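Local coordinates for peptidoglycan N-acetylglucosamine deacetylase (Bacillus cereus, PDB 5N1P), which removes the N-acetyl group from N-acetylglucosamine residues of peptidoglycan as a metal-dependent hydrolase, releasing acetate, at residues G36-K47 with D81-I89; A146-P156 with A175-Y185. All blocks are in the same frame, centred on the assembly; numbering follows the deposited sequence.

Contact 1: G36-K47 with D81-I89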
loop_
_atom_site.group_PDB
_atom_site.type_symbol
_atom_site.label_atom_id
_atom_site.label_comp_id
_atom_site.label_asym_id
_atom_site.label_seq_id
_atom_site.Cartn_x
_atom_site.Cartn_y
_atom_site.Cartn_z
ATOM N N GLY A 36 3.445 -1.606 12.203
ATOM C CA GLY A 36 4.580 -2.014 13.021
ATOM C C GLY A 36 4.415 -3.306 13.806
ATOM O O GLY A 36 5.321 -4.123 13.822
ATOM N N ALA A 37 3.262 -3.499 14.450
ATOM C CA ALA A 37 3.044 -4.728 15.208
ATOM C C ALA A 37 3.146 -5.963 14.314
ATOM O O ALA A 37 3.651 -7.001 14.737
ATOM C CB ALA A 37 1.691 -4.692 15.918
ATOM N N ASN A 38 2.699 -5.838 13.063
ATOM C CA ASN A 38 2.760 -6.972 12.146
ATOM C C ASN A 38 4.162 -7.183 11.569
ATOM O O ASN A 38 4.545 -8.300 11.224
ATOM C CB ASN A 38 1.732 -6.796 11.026
ATOM C CG ASN A 38 0.310 -6.838 11.539
ATOM O OD1 ASN A 38 0.039 -7.394 12.608
ATOM N ND2 ASN A 38 -0.608 -6.251 10.790
ATOM N N VAL A 39 4.934 -6.106 11.470
ATOM C CA VAL A 39 6.337 -6.225 11.093
ATOM C C VAL A 39 7.057 -7.086 12.137
ATOM O O VAL A 39 7.870 -7.955 11.811
ATOM C CB VAL A 39 7.000 -4.840 10.991
ATOM C CG1 VAL A 39 8.500 -4.968 10.801
ATOM C CG2 VAL A 39 6.378 -4.045 9.836
ATOM N N LYS A 40 6.725 -6.857 13.397
ATOM C CA LYS A 40 7.357 -7.595 14.474
ATOM C C LYS A 40 6.922 -9.057 14.492
ATOM O O LYS A 40 7.726 -9.943 14.783
ATOM C CB LYS A 40 7.055 -6.916 15.813
ATOM C CG LYS A 40 7.817 -5.602 15.987
ATOM C CD LYS A 40 7.617 -4.986 17.364
ATOM C CE LYS A 40 6.315 -4.213 17.471
ATOM N NZ LYS A 40 6.382 -3.199 18.572
ATOM N N GLU A 41 5.661 -9.315 14.158
ATOM C CA GLU A 41 5.154 -10.683 14.209
ATOM C C GLU A 41 5.555 -11.501 12.986
ATOM O O GLU A 41 5.758 -12.714 13.082
ATOM C CB GLU A 41 3.632 -10.693 14.352
ATOM C CG GLU A 41 3.068 -12.113 14.381
ATOM C CD GLU A 41 1.587 -12.180 14.692
ATOM O OE1 GLU A 41 0.936 -11.114 14.758
ATOM O OE2 GLU A 41 1.077 -13.308 14.875
ATOM N N PHE A 42 5.677 -10.838 11.838
ATOM C CA PHE A 42 5.958 -11.530 10.579
ATOM C C PHE A 42 7.218 -11.042 9.850
ATOM O O PHE A 42 7.143 -10.667 8.682
ATOM C CB PHE A 42 4.767 -11.389 9.626
ATOM C CG PHE A 42 3.470 -11.900 10.184
ATOM C CD1 PHE A 42 3.177 -13.253 10.149
ATOM C CD2 PHE A 42 2.535 -11.030 10.711
ATOM C CE1 PHE A 42 1.977 -13.731 10.655
ATOM C CE2 PHE A 42 1.329 -11.500 11.212
ATOM C CZ PHE A 42 1.053 -12.850 11.182
ATOM N N PRO A 43 8.383 -11.073 10.515
ATOM C CA PRO A 43 9.587 -10.516 9.878
ATOM C C PRO A 43 9.973 -11.258 8.604
ATOM O O PRO A 43 10.494 -10.640 7.677
ATOM C CB PRO A 43 10.689 -10.700 10.938
ATOM C CG PRO A 43 10.011 -11.185 12.167
ATOM C CD PRO A 43 8.682 -11.739 11.793
ATOM N N ASP A 44 9.729 -12.563 8.552
ATOM C CA ASP A 44 10.105 -13.318 7.366
ATOM C C ASP A 44 9.297 -12.863 6.153
ATOM O O ASP A 44 9.782 -12.914 5.027
ATOM C CB ASP A 44 9.921 -14.821 7.588
ATOM C CG ASP A 44 11.018 -15.423 8.455
ATOM O OD1 ASP A 44 12.026 -14.728 8.711
ATOM O OD2 ASP A 44 10.878 -16.596 8.869
ATOM N N LEU A 45 8.062 -12.419 6.376
ATOM C CA LEU A 45 7.246 -11.963 5.250
ATOM C C LEU A 45 7.716 -10.593 4.770
ATOM O O LEU A 45 7.662 -10.285 3.575
ATOM C CB LEU A 45 5.766 -11.912 5.630
ATOM C CG LEU A 45 5.126 -13.293 5.756
ATOM C CD1 LEU A 45 3.702 -13.182 6.275
ATOM C CD2 LEU A 45 5.162 -14.013 4.410
ATOM N N VAL A 46 8.152 -9.760 5.708
ATOM C CA VAL A 46 8.734 -8.478 5.347
ATOM C C VAL A 46 9.958 -8.703 4.468
ATOM O O VAL A 46 10.135 -8.050 3.439
ATOM C CB VAL A 46 9.137 -7.655 6.594
ATOM C CG1 VAL A 46 9.776 -6.342 6.171
ATOM C CG2 VAL A 46 7.934 -7.421 7.510
ATOM N N LYS A 47 10.798 -9.648 4.875
ATOM C CA LYS A 47 12.006 -9.970 4.117
ATOM C C LYS A 47 11.649 -10.446 2.719
ATOM O O LYS A 47 12.236 -10.017 1.720
ATOM C CB LYS A 47 12.823 -11.035 4.839
ATOM C CG LYS A 47 14.167 -11.296 4.191
ATOM C CD LYS A 47 15.013 -12.231 5.046
ATOM C CE LYS A 47 15.354 -11.580 6.377
ATOM N NZ LYS A 47 16.806 -11.719 6.711
ATOM N N ASP A 81 8.208 2.833 12.732
ATOM C CA ASP A 81 7.897 1.736 11.819
ATOM C C ASP A 81 9.058 1.550 10.831
ATOM O O ASP A 81 9.492 0.426 10.544
ATOM C CB ASP A 81 6.579 2.060 11.106
ATOM C CG ASP A 81 5.899 0.849 10.484
ATOM O OD1 ASP A 81 6.230 -0.318 10.793
ATOM O OD2 ASP A 81 4.979 1.097 9.667
ATOM N N GLN A 82 9.583 2.672 10.349
ATOM C CA GLN A 82 10.735 2.665 9.460
ATOM C C GLN A 82 11.907 1.891 10.068
ATOM O O GLN A 82 12.541 1.071 9.394
ATOM C CB GLN A 82 11.145 4.099 9.154
ATOM C CG GLN A 82 12.319 4.248 8.210
ATOM C CD GLN A 82 12.817 5.662 8.187
ATOM O OE1 GLN A 82 13.237 6.198 9.221
ATOM N NE2 GLN A 82 12.779 6.294 7.017
ATOM N N GLY A 83 12.168 2.140 11.346
ATOM C CA GLY A 83 13.278 1.481 12.033
ATOM C C GLY A 83 13.065 -0.020 12.158
ATOM O O GLY A 83 14.011 -0.796 12.018
ATOM N N LEU A 84 11.831 -0.437 12.428
ATOM C CA LEU A 84 11.507 -1.859 12.520
ATOM C C LEU A 84 11.751 -2.570 11.190
ATOM O O LEU A 84 12.305 -3.674 11.149
ATOM C CB LEU A 84 10.048 -2.050 12.937
ATOM C CG LEU A 84 9.727 -1.650 14.379
ATOM C CD1 LEU A 84 8.219 -1.749 14.630
ATOM C CD2 LEU A 84 10.497 -2.525 15.353
ATOM N N ILE A 85 11.323 -1.934 10.109
ATOM C CA ILE A 85 11.553 -2.499 8.786
ATOM C C ILE A 85 13.057 -2.552 8.477
ATOM O O ILE A 85 13.563 -3.579 7.989
ATOM C CB ILE A 85 10.783 -1.695 7.730
ATOM C CG1 ILE A 85 9.286 -1.908 7.936
ATOM C CG2 ILE A 85 11.176 -2.141 6.317
ATOM C CD1 ILE A 85 8.411 -0.921 7.179
ATOM N N ALA A 86 13.773 -1.469 8.777
ATOM C CA ALA A 86 15.204 -1.385 8.489
ATOM C C ALA A 86 15.989 -2.452 9.229
ATOM O O ALA A 86 17.015 -2.930 8.740
ATOM C CB ALA A 86 15.731 -0.003 8.836
ATOM N N ASN A 87 15.520 -2.835 10.412
ATOM C CA ASN A 87 16.178 -3.873 11.206
ATOM C C ASN A 87 16.202 -5.205 10.479
ATOM O O ASN A 87 17.083 -6.039 10.701
ATOM C CB ASN A 87 15.471 -4.052 12.554
ATOM C CG ASN A 87 15.727 -2.907 13.505
ATOM O OD1 ASN A 87 16.762 -2.248 13.436
ATOM N ND2 ASN A 87 14.782 -2.669 14.410
ATOM N N ILE A 88 15.200 -5.411 9.632
ATOM C CA ILE A 88 15.050 -6.660 8.905
ATOM C C ILE A 88 15.741 -6.596 7.547
ATOM O O ILE A 88 16.535 -7.483 7.215
ATOM C CB ILE A 88 13.562 -7.005 8.689
ATOM C CG1 ILE A 88 12.839 -7.090 10.033
ATOM C CG2 ILE A 88 13.419 -8.310 7.894
ATOM C CD1 ILE A 88 11.325 -7.162 9.900
ATOM N N ILE A 89 15.454 -5.553 6.772
ATOM C CA ILE A 89 15.955 -5.526 5.394
ATOM C C ILE A 89 17.155 -4.607 5.137
ATOM O O ILE A 89 17.685 -4.576 4.015
ATOM C CB ILE A 89 14.818 -5.160 4.410
ATOM C CG1 ILE A 89 14.307 -3.738 4.642
ATOM C CG2 ILE A 89 13.685 -6.159 4.529
ATOM C CD1 ILE A 89 13.276 -3.284 3.588
HETATM O O HOH W 1 17.591 -9.574 8.028
#
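The Asp81 carboxylate lies against the first turn of helix 36-41, with OD1 3.3 Å from Gly36 CA, while OD2 accepts a hydrogen bond from the backbone N of His59 and a weak one from that of Ser60. His59 is a zinc ligand, so this backbone bond is consistent with a second-shell role for Asp81 in placing the residue. The rest is mostly apolar. Val39 is a knob among Asp81, Leu84, Ile85 and Ile88: CG1, anti to the backbone N (chi1 172°), reaches Ile88 CD1 at 3.7 Å, and CG2 meets Ile85 CG1 at 4.1 Å. In the distorted (beta/alpha)8 barrel of this deacetylase family, these helices flank the parallel sheet, Val39 and Val46 touching Leu34 and Ile85 touching Val56. Helix 36-41 runs 19° from helix 81-89; after the break at Phe42, helix 43-47 crosses it at -75°. Ile88 returns the interlock as a knob among Val39, Pro43, Val46 and Lys47. Its CD1 abuts Pro43 CB at 3.7 Å and touches Val46, the two side chains crossing at about a right angle, whereas CG2 lies 4.1 Å from Lys47 CE. Bent at chi3 and chi4, Lys47 brings NZ to a water that accepts from it and donates to Ile88 O.

Contact 2: A146-P156 with A175-Y185; sequences AQNVLTNATKP and AILKGLKEKGY
Leu150 drives its CD2 methyl onto the backbone of Gly179, 3.5 Å from Gly179 CA, as a knob in the hole formed by Ala175, Ile176, Gly179 and Leu180. The absence of a side chain at Gly179 makes this approach possible. The same methyl lies 3.6 Å from Leu180 CD2, which also meets Ala153 CB. One turn before Leu150, Ala146 CB touches Ala175 CB at 3.8 Å; the side chains of Val149 and Ile176 cross at about a right angle. The two helix segments run at a crossing angle of -18° and pack side by side on strand 157-163, where Val149 and Leu180 rest on Ile160; this strand follows helix 138-152 and precedes helix 167-182 in the NodB-type barrel. Polar bonds gather at the C-terminal ends. Lys183 NZ donates to Leu150 O at 2.7 Å, nearly along the C=O axis, and to Ala153 O at 3.2 Å on a lone pair; its charge would probably offset the partial negative charge at the C-terminal end of helix 138-152. A bend at chi3 (63°) turns the ammonium to these carbonyls. Tyr185 OH donates to Lys155 O at 2.7 Å, tilted 25° from the carbonyl plane. In 175-185 a Schellman motif ends the helix: Tyr185 N bonds to Leu180 O and Gly184 N to Lys181 O, with Gly184 at positive phi as the C-prime residue.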
loop_
_atom_site.group_PDB
_atom_site.type_symbol
_atom_site.label_atom_id
_atom_site.label_comp_id
_atom_site.label_asym_id
_atom_site.label_seq_id
_atom_site.Cartn_x
_atom_site.Cartn_y
_atom_site.Cartn_z
ATOM N N ALA A 146 -12.629 -7.140 -8.166
ATOM C CA ALA A 146 -11.925 -7.015 -9.426
ATOM C C ALA A 146 -12.662 -6.041 -10.352
ATOM O O ALA A 146 -12.036 -5.181 -10.970
ATOM C CB ALA A 146 -11.754 -8.375 -10.083
ATOM N N GLN A 147 -13.989 -6.133 -10.428
ATOM C CA GLN A 147 -14.703 -5.208 -11.305
ATOM C C GLN A 147 -14.672 -3.781 -10.747
ATOM O O GLN A 147 -14.701 -2.825 -11.517
ATOM C CB GLN A 147 -16.151 -5.654 -11.557
ATOM C CG GLN A 147 -17.048 -5.714 -10.341
ATOM C CD GLN A 147 -18.515 -5.559 -10.703
ATOM O OE1 GLN A 147 -18.855 -4.862 -11.657
ATOM N NE2 GLN A 147 -19.385 -6.240 -9.971
ATOM N N ASN A 148 -14.606 -3.628 -9.425
ATOM C CA ASN A 148 -14.471 -2.291 -8.842
ATOM C C ASN A 148 -13.198 -1.632 -9.329
ATOM O O ASN A 148 -13.192 -0.461 -9.708
ATOM C CB ASN A 148 -14.463 -2.334 -7.318
ATOM C CG ASN A 148 -15.811 -2.702 -6.725
ATOM O OD1 ASN A 148 -16.842 -2.705 -7.410
ATOM N ND2 ASN A 148 -15.806 -3.016 -5.432
ATOM N N VAL A 149 -12.115 -2.397 -9.323
ATOM C CA VAL A 149 -10.831 -1.900 -9.791
ATOM C C VAL A 149 -10.811 -1.687 -11.303
ATOM O O VAL A 149 -10.448 -0.603 -11.770
ATOM C CB VAL A 149 -9.694 -2.852 -9.405
ATOM C CG1 VAL A 149 -8.379 -2.399 -10.042
ATOM C CG2 VAL A 149 -9.563 -2.898 -7.899
ATOM N N LEU A 150 -11.212 -2.713 -12.055
ATOM C CA LEU A 150 -11.033 -2.727 -13.508
ATOM C C LEU A 150 -11.743 -1.589 -14.222
ATOM O O LEU A 150 -11.235 -1.056 -15.213
ATOM C CB LEU A 150 -11.504 -4.064 -14.097
ATOM C CG LEU A 150 -10.616 -5.250 -13.716
ATOM C CD1 LEU A 150 -11.179 -6.565 -14.254
ATOM C CD2 LEU A 150 -9.193 -5.023 -14.186
ATOM N N THR A 151 -12.910 -1.205 -13.722
ATOM C CA THR A 151 -13.679 -0.165 -14.388
ATOM C C THR A 151 -13.131 1.223 -14.069
ATOM O O THR A 151 -13.210 2.134 -14.897
ATOM C CB THR A 151 -15.167 -0.234 -14.002
ATOM O OG1 THR A 151 -15.318 0.033 -12.603
ATOM C CG2 THR A 151 -15.735 -1.612 -14.317
ATOM N N ASN A 152 -12.562 1.373 -12.874
ATOM C CA ASN A 152 -12.011 2.654 -12.438
ATOM C C ASN A 152 -10.635 2.951 -13.031
ATOM O O ASN A 152 -10.079 4.023 -12.807
ATOM C CB ASN A 152 -11.914 2.708 -10.906
ATOM C CG ASN A 152 -13.247 2.998 -10.241
ATOM O OD1 ASN A 152 -14.095 2.118 -10.115
ATOM N ND2 ASN A 152 -13.441 4.245 -9.821
ATOM N N ALA A 153 -10.083 1.997 -13.774
ATOM C CA ALA A 153 -8.742 2.145 -14.337
ATOM C C ALA A 153 -8.782 2.795 -15.717
ATOM O O ALA A 153 -9.146 2.154 -16.698
ATOM C CB ALA A 153 -8.051 0.798 -14.412
ATOM N N THR A 154 -8.392 4.064 -15.785
ATOM C CA THR A 154 -8.464 4.829 -17.027
ATOM C C THR A 154 -7.184 5.620 -17.320
ATOM O O THR A 154 -6.794 5.779 -18.482
ATOM C CB THR A 154 -9.645 5.812 -16.990
ATOM O OG1 THR A 154 -9.532 6.644 -15.830
ATOM C CG2 THR A 154 -10.956 5.059 -16.919
ATOM N N LYS A 155 -6.547 6.118 -16.262
ATOM C CA LYS A 155 -5.367 6.981 -16.375
ATOM C C LYS A 155 -4.088 6.188 -16.657
ATOM O O LYS A 155 -4.024 4.991 -16.362
ATOM C CB LYS A 155 -5.186 7.796 -15.088
ATOM C CG LYS A 155 -6.449 8.443 -14.562
ATOM C CD LYS A 155 -6.244 8.932 -13.137
ATOM C CE LYS A 155 -7.570 9.008 -12.404
ATOM N NZ LYS A 155 -8.322 7.728 -12.541
ATOM N N PRO A 156 -3.062 6.858 -17.222
ATOM C CA PRO A 156 -1.764 6.227 -17.491
ATOM C C PRO A 156 -1.127 5.638 -16.234
ATOM O O PRO A 156 -0.512 4.578 -16.309
ATOM C CB PRO A 156 -0.917 7.383 -18.031
ATOM C CG PRO A 156 -1.900 8.318 -18.615
ATOM C CD PRO A 156 -3.106 8.242 -17.730
ATOM N N ALA A 175 -7.641 -11.830 -11.181
ATOM C CA ALA A 175 -8.554 -11.198 -12.140
ATOM C C ALA A 175 -8.203 -9.731 -12.392
ATOM O O ALA A 175 -8.439 -9.206 -13.482
ATOM C CB ALA A 175 -9.987 -11.316 -11.663
ATOM N N ILE A 176 -7.665 -9.067 -11.371
ATOM C CA ILE A 176 -7.234 -7.688 -11.526
ATOM C C ILE A 176 -6.028 -7.623 -12.452
ATOM O O ILE A 176 -5.956 -6.767 -13.335
ATOM C CB ILE A 176 -6.878 -7.050 -10.167
ATOM C CG1 ILE A 176 -8.142 -6.804 -9.344
ATOM C CG2 ILE A 176 -6.121 -5.741 -10.368
ATOM C CD1 ILE A 176 -7.848 -6.452 -7.898
ATOM N N LEU A 177 -5.074 -8.527 -12.239
ATOM C CA LEU A 177 -3.872 -8.568 -13.062
ATOM C C LEU A 177 -4.236 -8.814 -14.526
ATOM O O LEU A 177 -3.803 -8.076 -15.411
ATOM C CB LEU A 177 -2.909 -9.645 -12.555
ATOM C CG LEU A 177 -2.279 -9.358 -11.186
ATOM C CD1 LEU A 177 -1.474 -10.543 -10.674
ATOM C CD2 LEU A 177 -1.400 -8.131 -11.255
ATOM N N LYS A 178 -5.053 -9.836 -14.768
ATOM C CA LYS A 178 -5.512 -10.157 -16.118
ATOM C C LYS A 178 -6.250 -8.988 -16.763
ATOM O O LYS A 178 -5.968 -8.607 -17.900
ATOM C CB LYS A 178 -6.417 -11.387 -16.082
ATOM C CG LYS A 178 -6.897 -11.841 -17.452
ATOM C CD LYS A 178 -7.798 -13.055 -17.339
ATOM C CE LYS A 178 -8.104 -13.638 -18.714
ATOM N NZ LYS A 178 -9.039 -14.789 -18.622
ATOM N N GLY A 179 -7.200 -8.421 -16.031
ATOM C CA GLY A 179 -7.990 -7.316 -16.539
ATOM C C GLY A 179 -7.179 -6.082 -16.887
ATOM O O GLY A 179 -7.491 -5.384 -17.848
ATOM N N LEU A 180 -6.136 -5.797 -16.112
ATOM C CA LEU A 180 -5.335 -4.613 -16.392
ATOM C C LEU A 180 -4.267 -4.848 -17.459
ATOM O O LEU A 180 -3.932 -3.927 -18.205
ATOM C CB LEU A 180 -4.684 -4.097 -15.105
ATOM C CG LEU A 180 -5.685 -3.638 -14.046
ATOM C CD1 LEU A 180 -4.970 -3.157 -12.793
ATOM C CD2 LEU A 180 -6.587 -2.551 -14.599
ATOM N N LYS A 181 -3.727 -6.063 -17.528
ATOM C CA LYS A 181 -2.744 -6.405 -18.562
ATOM C C LYS A 181 -3.365 -6.276 -19.941
ATOM O O LYS A 181 -2.720 -5.825 -20.889
ATOM C CB LYS A 181 -2.202 -7.825 -18.371
ATOM C CG LYS A 181 -1.218 -7.972 -17.218
ATOM C CD LYS A 181 -0.618 -9.372 -17.159
ATOM C CE LYS A 181 0.316 -9.520 -15.962
ATOM N NZ LYS A 181 0.943 -10.870 -15.901
ATOM N N GLU A 182 -4.630 -6.672 -20.030
ATOM C CA GLU A 182 -5.380 -6.599 -21.274
ATOM C C GLU A 182 -5.533 -5.153 -21.719
ATOM O O GLU A 182 -5.607 -4.866 -22.914
ATOM C CB GLU A 182 -6.748 -7.262 -21.110
ATOM C CG GLU A 182 -6.730 -8.766 -21.341
ATOM C CD GLU A 182 -7.921 -9.474 -20.719
ATOM O OE1 GLU A 182 -8.843 -8.780 -20.242
ATOM O OE2 GLU A 182 -7.940 -10.724 -20.721
ATOM N N LYS A 183 -5.557 -4.238 -20.753
ATOM C CA LYS A 183 -5.718 -2.823 -21.061
ATOM C C LYS A 183 -4.389 -2.097 -21.147
ATOM O O LYS A 183 -4.343 -0.868 -21.150
ATOM C CB LYS A 183 -6.611 -2.157 -20.032
ATOM C CG LYS A 183 -7.888 -2.915 -19.809
ATOM C CD LYS A 183 -8.570 -2.454 -18.547
ATOM C CE LYS A 183 -8.987 -1.005 -18.641
ATOM N NZ LYS A 183 -10.078 -0.723 -17.676
ATOM N N GLY A 184 -3.314 -2.872 -21.230
ATOM C CA GLY A 184 -2.002 -2.330 -21.515
ATOM C C GLY A 184 -1.269 -1.767 -20.315
ATOM O O GLY A 184 -0.312 -1.017 -20.485
ATOM N N TYR A 185 -1.710 -2.118 -19.108
ATOM C CA TYR A 185 -0.981 -1.737 -17.896
ATOM C C TYR A 185 0.154 -2.719 -17.624
ATOM O O TYR A 185 -0.005 -3.926 -17.799
ATOM C CB TYR A 185 -1.907 -1.684 -16.664
ATOM C CG TYR A 185 -2.847 -0.500 -16.606
ATOM C CD1 TYR A 185 -2.437 0.724 -16.085
ATOM C CD2 TYR A 185 -4.150 -0.606 -17.074
ATOM C CE1 TYR A 185 -3.308 1.808 -16.031
ATOM C CE2 TYR A 185 -5.020 0.462 -17.022
ATOM C CZ TYR A 185 -4.602 1.667 -16.513
ATOM O OH TYR A 185 -5.487 2.725 -16.474
#

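Overall arrangement
From the N terminus, the chain lays down strand 2-9, helix 16-25 and strand 31-34 before entering 36-47. Contact 1 closes when helix 74-89 returns to that segment, enclosing strand 55-58 and the zinc ligands His59 and His63 in its loop. The chain then passes through the short strands 95-96, 120-121 and 126-127 to helix 138-152. Contact 2 closes a shorter loop, holding strand 157-163 with the probable proton donor His163. The two loops follow in series, neither nesting nor crossing. Their centres lie 31 Å apart, on opposite sides of the chain's centre: contact 1 ties helices 36-41 and 43-51 to helix 74-89, contact 2 ties helix 138-152 to helix 167-182.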